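Local atomic coordinates of protein F2 like fibronectin-binding protein (Streptococcus pneumoniae, PDB entry 5A0N), a protein that probably serves as a surface adhesin whose N-terminal domain carries an internal thioester for covalent attachment to host molecules. Residues E84-L89 and D107-L112; E92-S97 and Y150-R155; R126-D131 and T137-V142. All coordinates share one frame; numbering follows the deposited sequence. Where two conformers were deposited one is given.

Interaction 1. Residues E84-L89 and D107-L112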
loop_
_atom_site.group_PDB
_atom_site.type_symbol
_atom_site.label_atom_id
_atom_site.label_comp_id
_atom_site.label_asym_id
_atom_site.label_seq_id
_atom_site.Cartn_x
_atom_site.Cartn_y
_atom_site.Cartn_z
ATOM N N GLU A 84 8.297 -9.718 -13.208
ATOM C CA GLU A 84 9.090 -10.840 -12.703
ATOM C C GLU A 84 9.699 -10.517 -11.348
ATOM O O GLU A 84 9.679 -11.346 -10.439
ATOM C CB GLU A 84 10.153 -11.274 -13.709
ATOM C CG GLU A 84 9.564 -11.762 -15.026
ATOM C CD GLU A 84 8.976 -10.666 -15.976
ATOM O OE1 GLU A 84 9.327 -9.420 -15.918
ATOM O OE2 GLU A 84 8.128 -11.065 -16.827
ATOM N N GLN A 85 10.232 -9.317 -11.192
ATOM C CA GLN A 85 10.827 -8.965 -9.910
ATOM C C GLN A 85 9.769 -8.858 -8.801
ATOM O O GLN A 85 9.959 -9.365 -7.696
ATOM C CB GLN A 85 11.569 -7.649 -9.990
ATOM C CG GLN A 85 12.768 -7.620 -10.903
ATOM C CD GLN A 85 13.299 -6.219 -10.889
ATOM O OE1 GLN A 85 12.846 -5.366 -11.660
ATOM N NE2 GLN A 85 14.142 -5.924 -9.898
ATOM N N TYR A 86 8.660 -8.196 -9.109
ATOM C CA TYR A 86 7.571 -8.107 -8.140
ATOM C C TYR A 86 7.125 -9.494 -7.688
ATOM O O TYR A 86 6.957 -9.754 -6.505
ATOM C CB TYR A 86 6.389 -7.326 -8.715
ATOM C CG TYR A 86 5.219 -7.307 -7.769
ATOM C CD1 TYR A 86 5.168 -6.414 -6.700
ATOM C CD2 TYR A 86 4.171 -8.207 -7.890
ATOM C CE1 TYR A 86 4.119 -6.427 -5.813
ATOM C CE2 TYR A 86 3.128 -8.226 -6.992
ATOM C CZ TYR A 86 3.091 -7.307 -5.943
ATOM O OH TYR A 86 2.062 -7.312 -5.019
ATOM N N THR A 87 6.931 -10.380 -8.658
ATOM C CA THR A 87 6.357 -11.698 -8.355
ATOM C C THR A 87 7.330 -12.477 -7.451
ATOM O O THR A 87 6.927 -13.121 -6.480
ATOM C CB THR A 87 6.006 -12.430 -9.666
ATOM O OG1 THR A 87 5.085 -11.626 -10.427
ATOM C CG2 THR A 87 5.380 -13.770 -9.384
ATOM N N LYS A 88 8.611 -12.426 -7.800
ATOM C CA LYS A 88 9.637 -13.109 -7.030
ATOM C C LYS A 88 9.653 -12.596 -5.590
ATOM O O LYS A 88 9.684 -13.373 -4.629
ATOM C CB LYS A 88 11.019 -12.889 -7.683
ATOM C CG LYS A 88 12.204 -13.430 -6.877
ATOM C CD LYS A 88 13.534 -12.893 -7.410
ATOM N N LEU A 89 9.658 -11.276 -5.438
ATOM C CA LEU A 89 9.805 -10.658 -4.120
ATOM C C LEU A 89 8.544 -10.830 -3.284
ATOM O O LEU A 89 8.626 -11.035 -2.070
ATOM C CB LEU A 89 10.191 -9.197 -4.302
ATOM C CG LEU A 89 11.586 -8.983 -4.916
ATOM C CD1 LEU A 89 11.796 -7.512 -5.240
ATOM C CD2 LEU A 89 12.656 -9.504 -3.966
ATOM N N ASP A 107 -0.552 -7.873 -11.911
ATOM C CA ASP A 107 -1.617 -7.130 -12.573
ATOM C C ASP A 107 -2.491 -6.409 -11.539
ATOM O O ASP A 107 -2.737 -5.206 -11.643
ATOM C CB ASP A 107 -2.466 -8.052 -13.462
ATOM C CG ASP A 107 -3.408 -7.285 -14.369
ATOM O OD1 ASP A 107 -3.046 -6.207 -14.869
ATOM O OD2 ASP A 107 -4.539 -7.749 -14.603
ATOM N N THR A 108 -2.915 -7.136 -10.508
ATOM C CA THR A 108 -3.794 -6.499 -9.535
ATOM C C THR A 108 -3.078 -5.452 -8.680
ATOM O O THR A 108 -3.630 -4.387 -8.476
ATOM C CB THR A 108 -4.563 -7.509 -8.650
ATOM O OG1 THR A 108 -3.647 -8.265 -7.861
ATOM C CG2 THR A 108 -5.421 -8.427 -9.513
ATOM N N PHE A 109 -1.863 -5.748 -8.229
ATOM C CA PHE A 109 -1.136 -4.768 -7.433
ATOM C C PHE A 109 -0.824 -3.530 -8.255
ATOM O O PHE A 109 -1.009 -2.396 -7.815
ATOM C CB PHE A 109 0.179 -5.332 -6.855
ATOM C CG PHE A 109 1.076 -4.234 -6.393
ATOM C CD1 PHE A 109 0.778 -3.561 -5.212
ATOM C CD2 PHE A 109 2.110 -3.783 -7.165
ATOM C CE1 PHE A 109 1.484 -2.430 -4.847
ATOM C CE2 PHE A 109 2.837 -2.684 -6.779
ATOM C CZ PHE A 109 2.526 -2.010 -5.612
ATOM N N SER A 110 -0.321 -3.717 -9.467
ATOM C CA SER A 110 0.084 -2.570 -10.256
ATOM C C SER A 110 -1.123 -1.730 -10.651
ATOM O O SER A 110 -1.038 -0.493 -10.686
ATOM C CB SER A 110 0.918 -2.990 -11.472
ATOM O OG SER A 110 0.174 -3.779 -12.388
ATOM N N ARG A 111 -2.259 -2.366 -10.937
ATOM C CA ARG A 111 -3.493 -1.630 -11.219
ATOM C C ARG A 111 -4.032 -0.872 -9.993
ATOM O O ARG A 111 -4.381 0.299 -10.086
ATOM C CB ARG A 111 -4.566 -2.582 -11.738
ATOM C CG ARG A 111 -4.324 -3.000 -13.173
ATOM C CD ARG A 111 -5.338 -4.042 -13.668
ATOM N NE ARG A 111 -5.179 -4.261 -15.104
ATOM C CZ ARG A 111 -5.566 -3.382 -16.009
ATOM N NH1 ARG A 111 -6.364 -2.363 -15.712
ATOM N NH2 ARG A 111 -5.208 -3.557 -17.259
ATOM N N LEU A 112 -4.106 -1.548 -8.862
ATOM C CA LEU A 112 -4.722 -0.955 -7.692
ATOM C C LEU A 112 -3.867 0.217 -7.167
ATOM O O LEU A 112 -4.405 1.268 -6.816
ATOM C CB LEU A 112 -4.937 -2.022 -6.621
ATOM C CG LEU A 112 -6.098 -2.984 -6.921
ATOM C CD1 LEU A 112 -5.994 -4.234 -6.085
ATOM C CD2 LEU A 112 -7.427 -2.287 -6.737
#
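Y86 and F109 make this contact between helices 83-93 and 105-118. Their rings lie almost parallel, with planes 9° apart, but they do not stack squarely. The centroids are 4.9 Å apart and the rings are slid past one another, so their overlap is slight. The hydroxyl end of Y86 comes obliquely beside the CB-CG root of F109. Y86 OH comes 3.3 Å from F109 CB, at the root of the phenylalanine side chain. The same Y86 OH is 3.5 Å from F109 CG. Alongside, Y86 CE1 approaches F109 CD2 to 3.6 Å, in van der Waals contact.

Both first torsions are extended. Y86 CG is anti to its amide nitrogen (chi1 176°), which sends the ring straight off its helix towards the other one. The like torsion of F109 (chi1 164°) turns its ring toward helix 83-93, where CB and CG meet Y86 OH. The two rings meet between backbones whose nearest CA atoms, those of Y86 and F109, are 9.4 Å apart. The contact is carbon packing with one hydroxyl oxygen, Y86 OH, set against F109 CB; both residues are buried.

D107 points away from the other helix. One turn on, R111 NE bonds to D107 OD1 at 2.9 Å, a salt bridge along helix 105-118. The nitrogen meets the carboxylate on its syn side but tilted out of its plane. R111 NH1 also reaches the carbonyls of L183 and F186, which holds this arginine against the chain beyond helix 170-182.

Around the ring pair, Y86 packs on L57, I81 and F197. F109 touches I147 of helix 132-152 and Y195. The pair thus lies where helices 83-93, 105-118 and 132-152 meet strand 193-200.

Interaction 2. Residues E92-S97 and Y150-R155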
loop_
_atom_site.group_PDB
_atom_site.type_symbol
_atom_site.label_atom_id
_atom_site.label_comp_id
_atom_site.label_asym_id
_atom_site.label_seq_id
_atom_site.Cartn_x
_atom_site.Cartn_y
_atom_site.Cartn_z
ATOM N N GLU A 92 8.594 -14.434 -2.048
ATOM C CA GLU A 92 9.583 -14.551 -0.980
ATOM C C GLU A 92 9.024 -14.066 0.355
ATOM O O GLU A 92 9.366 -14.585 1.404
ATOM C CB GLU A 92 10.786 -13.727 -1.393
ATOM C CG GLU A 92 12.063 -13.802 -0.599
ATOM C CD GLU A 92 13.120 -13.025 -1.391
ATOM O OE1 GLU A 92 13.555 -13.500 -2.478
ATOM O OE2 GLU A 92 13.428 -11.898 -0.999
ATOM N N ASN A 93 8.172 -13.045 0.305
ATOM C CA ASN A 93 7.551 -12.515 1.515
ATOM C C ASN A 93 6.362 -13.377 1.990
ATOM O O ASN A 93 5.822 -13.159 3.069
ATOM C CB ASN A 93 7.098 -11.056 1.258
ATOM C CG ASN A 93 6.743 -10.293 2.516
ATOM O OD1 ASN A 93 5.656 -9.748 2.622
ATOM N ND2 ASN A 93 7.683 -10.232 3.471
ATOM N N HIS A 94 5.936 -14.357 1.223
ATOM C CA HIS A 94 4.869 -15.280 1.577
ATOM C C HIS A 94 5.405 -16.767 1.558
ATOM O O HIS A 94 4.826 -17.651 0.908
ATOM C CB HIS A 94 3.767 -15.179 0.535
ATOM C CG HIS A 94 2.907 -13.979 0.655
ATOM N ND1 HIS A 94 1.644 -14.032 1.200
ATOM C CD2 HIS A 94 3.128 -12.685 0.338
ATOM C CE1 HIS A 94 1.124 -12.821 1.208
ATOM N NE2 HIS A 94 2.007 -11.987 0.706
ATOM N N LYS A 95 6.515 -17.044 2.213
ATOM C CA LYS A 95 7.067 -18.399 2.207
ATOM C C LYS A 95 6.097 -19.462 2.758
ATOM O O LYS A 95 6.099 -20.624 2.278
ATOM C CB LYS A 95 8.384 -18.434 2.982
ATOM N N TRP A 96 5.282 -19.068 3.744
ATOM C CA TRP A 96 4.377 -20.003 4.442
ATOM C C TRP A 96 2.899 -19.841 4.101
ATOM O O TRP A 96 2.039 -20.419 4.772
ATOM C CB TRP A 96 4.568 -19.888 5.964
ATOM C CG TRP A 96 6.012 -19.987 6.352
ATOM C CD1 TRP A 96 6.779 -19.023 6.944
ATOM C CD2 TRP A 96 6.876 -21.108 6.128
ATOM N NE1 TRP A 96 8.065 -19.483 7.117
ATOM C CE2 TRP A 96 8.147 -20.760 6.619
ATOM C CE3 TRP A 96 6.691 -22.373 5.564
ATOM C CZ2 TRP A 96 9.240 -21.639 6.573
ATOM C CZ3 TRP A 96 7.765 -23.241 5.515
ATOM C CH2 TRP A 96 9.027 -22.871 6.013
ATOM N N SER A 97 2.606 -19.054 3.072
ATOM C CA SER A 97 1.247 -18.904 2.556
ATOM C C SER A 97 1.275 -18.937 1.029
ATOM O O SER A 97 2.272 -18.601 0.401
ATOM C CB SER A 97 0.620 -17.593 3.024
ATOM O OG SER A 97 1.423 -16.466 2.674
ATOM N N TYR A 150 -6.115 -10.023 -3.126
ATOM C CA TYR A 150 -5.262 -10.758 -4.056
ATOM C C TYR A 150 -3.965 -11.283 -3.480
ATOM O O TYR A 150 -3.482 -12.311 -3.948
ATOM C CB TYR A 150 -5.060 -9.909 -5.318
ATOM C CG TYR A 150 -6.377 -9.544 -5.966
ATOM C CD1 TYR A 150 -7.152 -10.525 -6.554
ATOM C CD2 TYR A 150 -6.857 -8.245 -5.978
ATOM C CE1 TYR A 150 -8.354 -10.219 -7.125
ATOM C CE2 TYR A 150 -8.066 -7.914 -6.547
ATOM C CZ TYR A 150 -8.830 -8.901 -7.116
ATOM O OH TYR A 150 -10.060 -8.621 -7.701
ATOM N N THR A 151 -3.371 -10.627 -2.459
ATOM C CA THR A 151 -2.177 -11.163 -1.853
ATOM C C THR A 151 -2.488 -12.272 -0.859
ATOM O O THR A 151 -1.669 -13.161 -0.661
ATOM C CB THR A 151 -1.319 -10.093 -1.164
ATOM O OG1 THR A 151 -2.095 -9.474 -0.136
ATOM C CG2 THR A 151 -0.835 -9.038 -2.139
ATOM N N ASP A 152 -3.655 -12.185 -0.218
ATOM C CA ASP A 152 -3.955 -12.984 0.965
ATOM C C ASP A 152 -5.372 -13.584 1.009
ATOM O O ASP A 152 -5.756 -14.210 1.997
ATOM C CB ASP A 152 -3.693 -12.162 2.258
ATOM C CG ASP A 152 -2.239 -11.919 2.478
ATOM O OD1 ASP A 152 -1.565 -12.881 2.911
ATOM O OD2 ASP A 152 -1.759 -10.805 2.214
ATOM N N GLY A 153 -6.162 -13.360 -0.029
ATOM C CA GLY A 153 -7.535 -13.852 -0.042
ATOM C C GLY A 153 -8.490 -13.084 0.857
ATOM O O GLY A 153 -9.566 -13.566 1.152
ATOM N N MET A 154 -8.125 -11.870 1.271
ATOM C CA MET A 154 -8.943 -11.059 2.168
ATOM C C MET A 154 -9.959 -10.231 1.393
ATOM O O MET A 154 -9.784 -9.037 1.158
ATOM C CB MET A 154 -8.057 -10.181 3.050
ATOM C CG MET A 154 -8.873 -9.413 4.073
ATOM S SD MET A 154 -7.882 -8.447 5.177
ATOM C CE MET A 154 -8.055 -9.498 6.585
ATOM N N ARG A 155 -11.035 -10.888 0.999
ATOM C CA ARG A 155 -12.139 -10.244 0.307
ATOM C C ARG A 155 -13.098 -9.682 1.350
ATOM O O ARG A 155 -13.562 -10.409 2.245
ATOM C CB ARG A 155 -12.851 -11.252 -0.592
ATOM C CG ARG A 155 -13.970 -10.629 -1.399
ATOM C CD ARG A 155 -14.546 -11.628 -2.395
ATOM N NE ARG A 155 -15.108 -12.836 -1.794
ATOM C CZ ARG A 155 -16.334 -12.936 -1.268
ATOM N NH1 ARG A 155 -17.145 -11.875 -1.189
ATOM N NH2 ARG A 155 -16.754 -14.108 -0.805
HETATM O O HOH W 1 -1.108 -15.490 0.865
#
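H94 faces D152 with a ring carbon rather than a nitrogen. H94 CE1 lies 3.2 Å from D152 OD1, and the oxygen sits at the ring edge, near its plane. The planes of imidazole and carboxylate are 34° apart. The backbone adds a second oxygen: T151 O is 3.4 Å from the same CE1. The carbon between two ring nitrogens is fairly polar, so these approaches are probably attractive. H94 CG stands opposite its own carbonyl carbon (chi1 -76°), which carries the imidazole toward the end of helix 132-152.

The nitrogens have other partners. H94 ND1 and S97 OG are hydrogen-bonded at 2.9 Å across the type I turn from H94 to S97. H94 NE2 bonds to L57 O. Together these bonds fix the rotation of the ring. A water 2.8 Å from T151 O also lies near H94 ND1, where its bond is weak. The carboxylate is held too: T151 OG1 donates to D152 OD2 at 2.7 Å, from above its plane, and N59 N binds the same oxygen.

The contact joins the turn after helix 83-93 to the C-terminal end of helix 132-152. The loop L57-N59, just after strand 55-56, bonds to both sides.

Interaction 3. Residues R126-D131 and T137-V142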
loop_
_atom_site.group_PDB
_atom_site.type_symbol
_atom_site.label_atom_id
_atom_site.label_comp_id
_atom_site.label_asym_id
_atom_site.label_seq_id
_atom_site.Cartn_x
_atom_site.Cartn_y
_atom_site.Cartn_z
ATOM N N ARG A 126 -16.354 10.558 -7.598
ATOM C CA ARG A 126 -17.683 9.955 -7.443
ATOM C C ARG A 126 -18.011 9.584 -5.999
ATOM O O ARG A 126 -19.159 9.635 -5.609
ATOM C CB ARG A 126 -17.798 8.725 -8.362
ATOM C CG ARG A 126 -17.817 9.113 -9.839
ATOM C CD ARG A 126 -17.989 7.911 -10.707
ATOM N NE ARG A 126 -16.772 7.120 -10.804
ATOM C CZ ARG A 126 -16.701 5.819 -11.070
ATOM N NH1 ARG A 126 -17.789 5.056 -11.172
ATOM N NH2 ARG A 126 -15.512 5.302 -11.222
ATOM N N ALA A 127 -17.006 9.152 -5.226
ATOM C CA ALA A 127 -17.249 8.678 -3.860
ATOM C C ALA A 127 -17.154 9.758 -2.793
ATOM O O ALA A 127 -17.934 9.726 -1.827
ATOM C CB ALA A 127 -16.292 7.526 -3.540
ATOM N N TRP A 128 -16.174 10.648 -2.948
ATOM C CA TRP A 128 -15.904 11.718 -1.962
ATOM C C TRP A 128 -16.167 13.121 -2.498
ATOM O O TRP A 128 -16.101 14.073 -1.733
ATOM C CB TRP A 128 -14.457 11.644 -1.394
ATOM C CG TRP A 128 -14.257 10.534 -0.453
ATOM C CD1 TRP A 128 -14.529 10.534 0.887
ATOM C CD2 TRP A 128 -13.740 9.228 -0.755
ATOM N NE1 TRP A 128 -14.235 9.291 1.425
ATOM C CE2 TRP A 128 -13.764 8.480 0.427
ATOM C CE3 TRP A 128 -13.282 8.627 -1.919
ATOM C CZ2 TRP A 128 -13.346 7.159 0.469
ATOM C CZ3 TRP A 128 -12.863 7.313 -1.868
ATOM C CH2 TRP A 128 -12.908 6.596 -0.702
ATOM N N GLY A 129 -16.427 13.276 -3.793
ATOM C CA GLY A 129 -16.650 14.604 -4.358
ATOM C C GLY A 129 -15.359 15.387 -4.247
ATOM O O GLY A 129 -14.296 14.933 -4.694
ATOM N N THR A 130 -15.471 16.569 -3.655
ATOM C CA THR A 130 -14.354 17.499 -3.512
ATOM C C THR A 130 -13.570 17.289 -2.216
ATOM O O THR A 130 -12.613 18.019 -1.966
ATOM C CB THR A 130 -14.829 18.972 -3.567
ATOM O OG1 THR A 130 -15.756 19.233 -2.501
ATOM C CG2 THR A 130 -15.498 19.260 -4.888
ATOM N N ASP A 131 -13.953 16.310 -1.395
ATOM C CA ASP A 131 -13.306 16.125 -0.099
ATOM C C ASP A 131 -12.055 15.259 -0.239
ATOM O O ASP A 131 -11.998 14.085 0.171
ATOM C CB ASP A 131 -14.271 15.566 0.940
ATOM C CG ASP A 131 -13.672 15.546 2.335
ATOM O OD1 ASP A 131 -12.521 16.020 2.521
ATOM O OD2 ASP A 131 -14.361 15.048 3.249
ATOM N N THR A 137 -6.683 9.433 2.818
ATOM C CA THR A 137 -6.473 8.248 3.662
ATOM C C THR A 137 -7.564 7.211 3.476
ATOM O O THR A 137 -7.270 6.016 3.472
ATOM C CB THR A 137 -6.360 8.622 5.156
ATOM O OG1 THR A 137 -7.562 9.268 5.578
ATOM C CG2 THR A 137 -5.132 9.514 5.418
ATOM N N TYR A 138 -8.822 7.634 3.354
ATOM C CA TYR A 138 -9.917 6.655 3.292
ATOM C C TYR A 138 -9.872 5.838 1.975
ATOM O O TYR A 138 -10.208 4.662 1.968
ATOM C CB TYR A 138 -11.293 7.314 3.497
ATOM C CG TYR A 138 -11.596 7.651 4.953
ATOM C CD1 TYR A 138 -10.968 8.698 5.603
ATOM C CD2 TYR A 138 -12.493 6.906 5.683
ATOM C CE1 TYR A 138 -11.250 8.987 6.910
ATOM C CE2 TYR A 138 -12.766 7.214 7.003
ATOM C CZ TYR A 138 -12.143 8.248 7.597
ATOM O OH TYR A 138 -12.426 8.543 8.910
ATOM N N PHE A 139 -9.426 6.454 0.885
ATOM C CA PHE A 139 -9.259 5.705 -0.373
ATOM C C PHE A 139 -8.036 4.791 -0.293
ATOM O O PHE A 139 -8.047 3.695 -0.836
ATOM C CB PHE A 139 -9.160 6.647 -1.572
ATOM C CG PHE A 139 -9.242 5.970 -2.926
ATOM C CD1 PHE A 139 -10.238 5.043 -3.222
ATOM C CD2 PHE A 139 -8.350 6.311 -3.940
ATOM C CE1 PHE A 139 -10.333 4.482 -4.484
ATOM C CE2 PHE A 139 -8.462 5.739 -5.198
ATOM C CZ PHE A 139 -9.449 4.839 -5.456
ATOM N N HIS A 140 -6.957 5.256 0.363
ATOM C CA HIS A 140 -5.806 4.369 0.574
ATOM C C HIS A 140 -6.282 3.078 1.243
ATOM O O HIS A 140 -5.907 1.978 0.836
ATOM C CB HIS A 140 -4.738 5.057 1.437
ATOM C CG HIS A 140 -3.513 4.224 1.606
ATOM N ND1 HIS A 140 -3.427 3.191 2.505
ATOM C CD2 HIS A 140 -2.318 4.276 0.962
ATOM C CE1 HIS A 140 -2.234 2.637 2.406
ATOM N NE2 HIS A 140 -1.544 3.267 1.477
ATOM N N GLN A 141 -7.110 3.215 2.279
ATOM C CA GLN A 141 -7.500 2.057 3.059
ATOM C C GLN A 141 -8.302 1.057 2.208
ATOM O O GLN A 141 -8.072 -0.143 2.318
ATOM C CB GLN A 141 -8.294 2.494 4.282
ATOM C CG GLN A 141 -8.640 1.353 5.210
ATOM C CD GLN A 141 -9.349 1.792 6.458
ATOM O OE1 GLN A 141 -10.193 2.681 6.412
ATOM N NE2 GLN A 141 -8.941 1.228 7.602
ATOM N N VAL A 142 -9.259 1.513 1.388
ATOM C CA VAL A 142 -10.001 0.530 0.563
ATOM C C VAL A 142 -9.136 -0.086 -0.518
ATOM O O VAL A 142 -9.256 -1.283 -0.793
ATOM C CB VAL A 142 -11.329 1.047 -0.027
ATOM C CG1 VAL A 142 -12.338 1.211 1.087
ATOM C CG2 VAL A 142 -11.148 2.325 -0.846
#
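W128 drives the far end of its indole against the backbone side of Y138 and F139. This is the tight part. W128 CZ2 lies 3.7 Å from Y138 CB, and W128 CZ3 is equally close, 3.7 Å, to F139 CD1. Between them, W128 CH2 comes within 3.8 Å of F139 CA, so the rim atoms of the six-membered ring reach the helix backbone. The planes of that ring and the F139 ring are 66° apart, an oblique meeting with centroids 5.8 Å apart. With chi1 at -169° F139 leaves the helix extended, and its ring comes beside W128 CZ3.

The Y138 side is looser. Its CB bond points at W128, but the phenol then leads away and the residue is exposed. Only its CB touches the indole, with W128 NE1 4.1 Å from it. The turn behind W128 is exposed at T130. It is a type II' turn, closed by D131 N to W128 O at 3.1 Å, with G129 at positive phi. D131 then caps the start of helix 132-152 and bonds to T134 OG1.

Q171 and A175 of helix 170-182 also pack on W128. The joint across the two segments is apolar. It therefore depends on close fit rather than directed bonds, while polar groups set the turn that connects them.

Overall arrangement
The three contacts all lie in the helical insertion region. Interactions 1 and 2 are neighbours, with centres 13 Å apart. They share helix 83-93 and touch directly: T108 OG1 is 3.3 Å from Y150 CB. Along the chain, one segment of interaction 2 falls between the two of interaction 1. Interaction 3 stands apart, its centre about 24 Å from that of interaction 1 and 26 Å from that of interaction 2. Both its segments lie between the two halves of interaction 2, and helix 132-152 runs through both contacts. The chain's single cysteine, probably the thioester residue, is on strand 55-56. L57, next along, belongs to the surroundings of both interactions 1 and 2.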